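Local coordinates for protein chitinase (Thermococcus chitonophagus, PDB 5XSW) that probably cleaves chitin internally as an endochitinase, and in this C-terminal part of the protein holds N-acetylglucosamine units in a sugar-binding pocket, at residues A[247-252]-A[287-292]. Numbering follows the deposited sequence.
With NAG (2-acetamido-2-deoxy-beta-D-glucopyranose), chain C.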
# COMPACT_ATOMS: atom_id res chain seq x y z
N ASP A 247 -5.59 -6.98 -11.12
CA ASP A 247 -5.74 -7.28 -9.66
C ASP A 247 -6.23 -8.73 -9.43
O ASP A 247 -6.41 -9.11 -8.28
CB ASP A 247 -6.71 -6.28 -8.99
CG ASP A 247 -6.19 -4.82 -9.10
OD1 ASP A 247 -4.99 -4.62 -9.28
OD2 ASP A 247 -6.99 -3.91 -8.98
N GLY A 248 -6.45 -9.51 -10.49
CA GLY A 248 -6.66 -10.96 -10.31
C GLY A 248 -8.05 -11.29 -9.84
O GLY A 248 -8.93 -10.43 -9.76
N ILE A 249 -8.26 -12.55 -9.47
CA ILE A 249 -9.62 -12.96 -9.12
C ILE A 249 -9.98 -12.53 -7.69
O ILE A 249 -11.13 -12.51 -7.38
CB ILE A 249 -9.81 -14.47 -9.26
CG1 ILE A 249 -8.80 -15.26 -8.40
CG2 ILE A 249 -9.58 -14.93 -10.78
CD1 ILE A 249 -9.13 -16.84 -8.39
N PHE A 250 -8.99 -12.21 -6.87
CA PHE A 250 -9.24 -11.66 -5.49
C PHE A 250 -9.29 -10.15 -5.42
O PHE A 250 -9.58 -9.58 -4.36
CB PHE A 250 -8.10 -12.15 -4.58
CG PHE A 250 -8.13 -13.66 -4.41
CD1 PHE A 250 -9.14 -14.24 -3.61
CD2 PHE A 250 -7.24 -14.47 -5.13
CE1 PHE A 250 -9.21 -15.66 -3.45
CE2 PHE A 250 -7.28 -15.92 -5.01
CZ PHE A 250 -8.25 -16.49 -4.15
N GLN A 251 -8.93 -9.49 -6.54
CA GLN A 251 -8.95 -7.99 -6.63
C GLN A 251 -8.11 -7.37 -5.57
O GLN A 251 -8.51 -6.44 -4.87
CB GLN A 251 -10.40 -7.45 -6.59
CG GLN A 251 -11.22 -8.00 -7.82
CD GLN A 251 -10.87 -7.17 -9.11
OE1 GLN A 251 -11.31 -6.02 -9.21
NE2 GLN A 251 -10.05 -7.73 -10.02
N VAL A 252 -6.91 -7.90 -5.41
CA VAL A 252 -5.93 -7.30 -4.52
C VAL A 252 -5.26 -6.13 -5.31
O VAL A 252 -4.63 -6.38 -6.33
CB VAL A 252 -4.83 -8.30 -4.09
CG1 VAL A 252 -3.74 -7.54 -3.27
CG2 VAL A 252 -5.44 -9.49 -3.25
N THR A 287 1.63 -18.62 -13.26
CA THR A 287 2.06 -18.88 -11.88
C THR A 287 1.19 -18.14 -10.88
O THR A 287 1.15 -18.50 -9.69
CB THR A 287 3.56 -18.50 -11.64
OG1 THR A 287 3.78 -17.09 -11.92
CG2 THR A 287 4.50 -19.45 -12.51
N ALA A 288 0.49 -17.09 -11.34
CA ALA A 288 -0.40 -16.34 -10.41
C ALA A 288 -1.59 -17.23 -9.95
O ALA A 288 -2.26 -16.90 -8.98
CB ALA A 288 -0.90 -15.03 -11.11
N TRP A 289 -1.87 -18.34 -10.63
CA TRP A 289 -2.90 -19.25 -10.11
C TRP A 289 -2.46 -19.81 -8.73
O TRP A 289 -3.26 -20.12 -7.88
CB TRP A 289 -3.15 -20.40 -11.07
CG TRP A 289 -4.03 -19.98 -12.29
CD1 TRP A 289 -3.65 -19.98 -13.62
CD2 TRP A 289 -5.35 -19.52 -12.24
NE1 TRP A 289 -4.71 -19.53 -14.39
CE2 TRP A 289 -5.78 -19.28 -13.57
CE3 TRP A 289 -6.28 -19.31 -11.18
CZ2 TRP A 289 -7.06 -18.82 -13.87
CZ3 TRP A 289 -7.58 -18.87 -11.49
CH2 TRP A 289 -7.95 -18.63 -12.84
N ILE A 290 -1.17 -19.93 -8.54
CA ILE A 290 -0.65 -20.42 -7.28
C ILE A 290 -0.40 -19.27 -6.30
O ILE A 290 -0.80 -19.34 -5.13
CB ILE A 290 0.67 -21.20 -7.50
CG1 ILE A 290 0.39 -22.48 -8.28
CG2 ILE A 290 1.39 -21.44 -6.17
CD1 ILE A 290 1.75 -23.21 -8.83
N THR A 291 0.28 -18.22 -6.76
CA THR A 291 0.63 -17.16 -5.82
C THR A 291 -0.58 -16.34 -5.35
O THR A 291 -0.57 -15.88 -4.21
CB THR A 291 1.68 -16.17 -6.40
OG1 THR A 291 1.26 -15.64 -7.67
CG2 THR A 291 3.04 -16.88 -6.57
N SER A 292 -1.62 -16.18 -6.18
CA SER A 292 -2.64 -15.20 -5.81
C SER A 292 -3.51 -15.64 -4.59
O SER A 292 -3.81 -14.81 -3.75
CB SER A 292 -3.56 -14.83 -7.00
OG SER A 292 -4.37 -15.86 -7.53
C1 NAG C . -16.57 -6.28 -7.90
C2 NAG C . -15.29 -5.67 -8.32
C3 NAG C . -14.32 -5.56 -7.16
C4 NAG C . -14.92 -4.89 -5.96
C5 NAG C . -16.16 -5.60 -5.60
C6 NAG C . -16.80 -4.88 -4.45
C7 NAG C . -14.31 -5.94 -10.64
C8 NAG C . -13.67 -6.87 -11.71
N2 NAG C . -14.71 -6.49 -9.41
O3 NAG C . -13.11 -4.86 -7.52
O4 NAG C . -14.07 -5.05 -4.81
O5 NAG C . -17.12 -5.60 -6.71
O6 NAG C . -18.03 -5.58 -4.28
O7 NAG C . -14.48 -4.73 -10.81
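The hydroxyl of S292 lies in the plane of the F250 ring, at its edge, with OG 3.8 Å from CE2, although no hydrogen bond joins the two segments. This buried packing of a loop on a helix sets 247-252, which runs between strand 235-239 and helix 254-263, against residues of helix 288-311. The hydroxyl is already engaged within its own helix: a chi1 of 64° folds OG back over its own backbone, where it donates to A288 O at 2.8 Å, somewhat tilted from the carbonyl plane. A288 O also accepts from S292 N, so one carbonyl takes both bonds, and the ring meets a hydroxyl whose polarity is satisfied inside the helix. The backbone of S292 comes closer still, its O lying 3.7 Å from F250 CD2, oblique to the ring.

The other touch is purely apolar. I249 CD1 comes within 4.0 Å of W289 CZ3, the two side chains crossing at about a right angle. Both I249 and F250 also rest on A210 of helix 203-214, so the loop also packs on a second helix.

The sugar lies beyond the loop from helix 288-311, and Q251 carries the link. Its chain bends at chi2, bringing both ends of the amide into use: OE1 accepts from O3 of the N-acetylglucosamine at 2.7 Å, and NE2 donates to G248 O. E213 binds the same sugar, and R338 of the second subunit adds a further bond. A leucine in place of Q251 would probably cost the sugar its O3 acceptor and leave G248 O without its straight amide donor. That internal bond fixes the amide's rotation: G248 O lies in the Q251 amide plane, 2.9 Å from NE2, with an N-H...O angle of 174°.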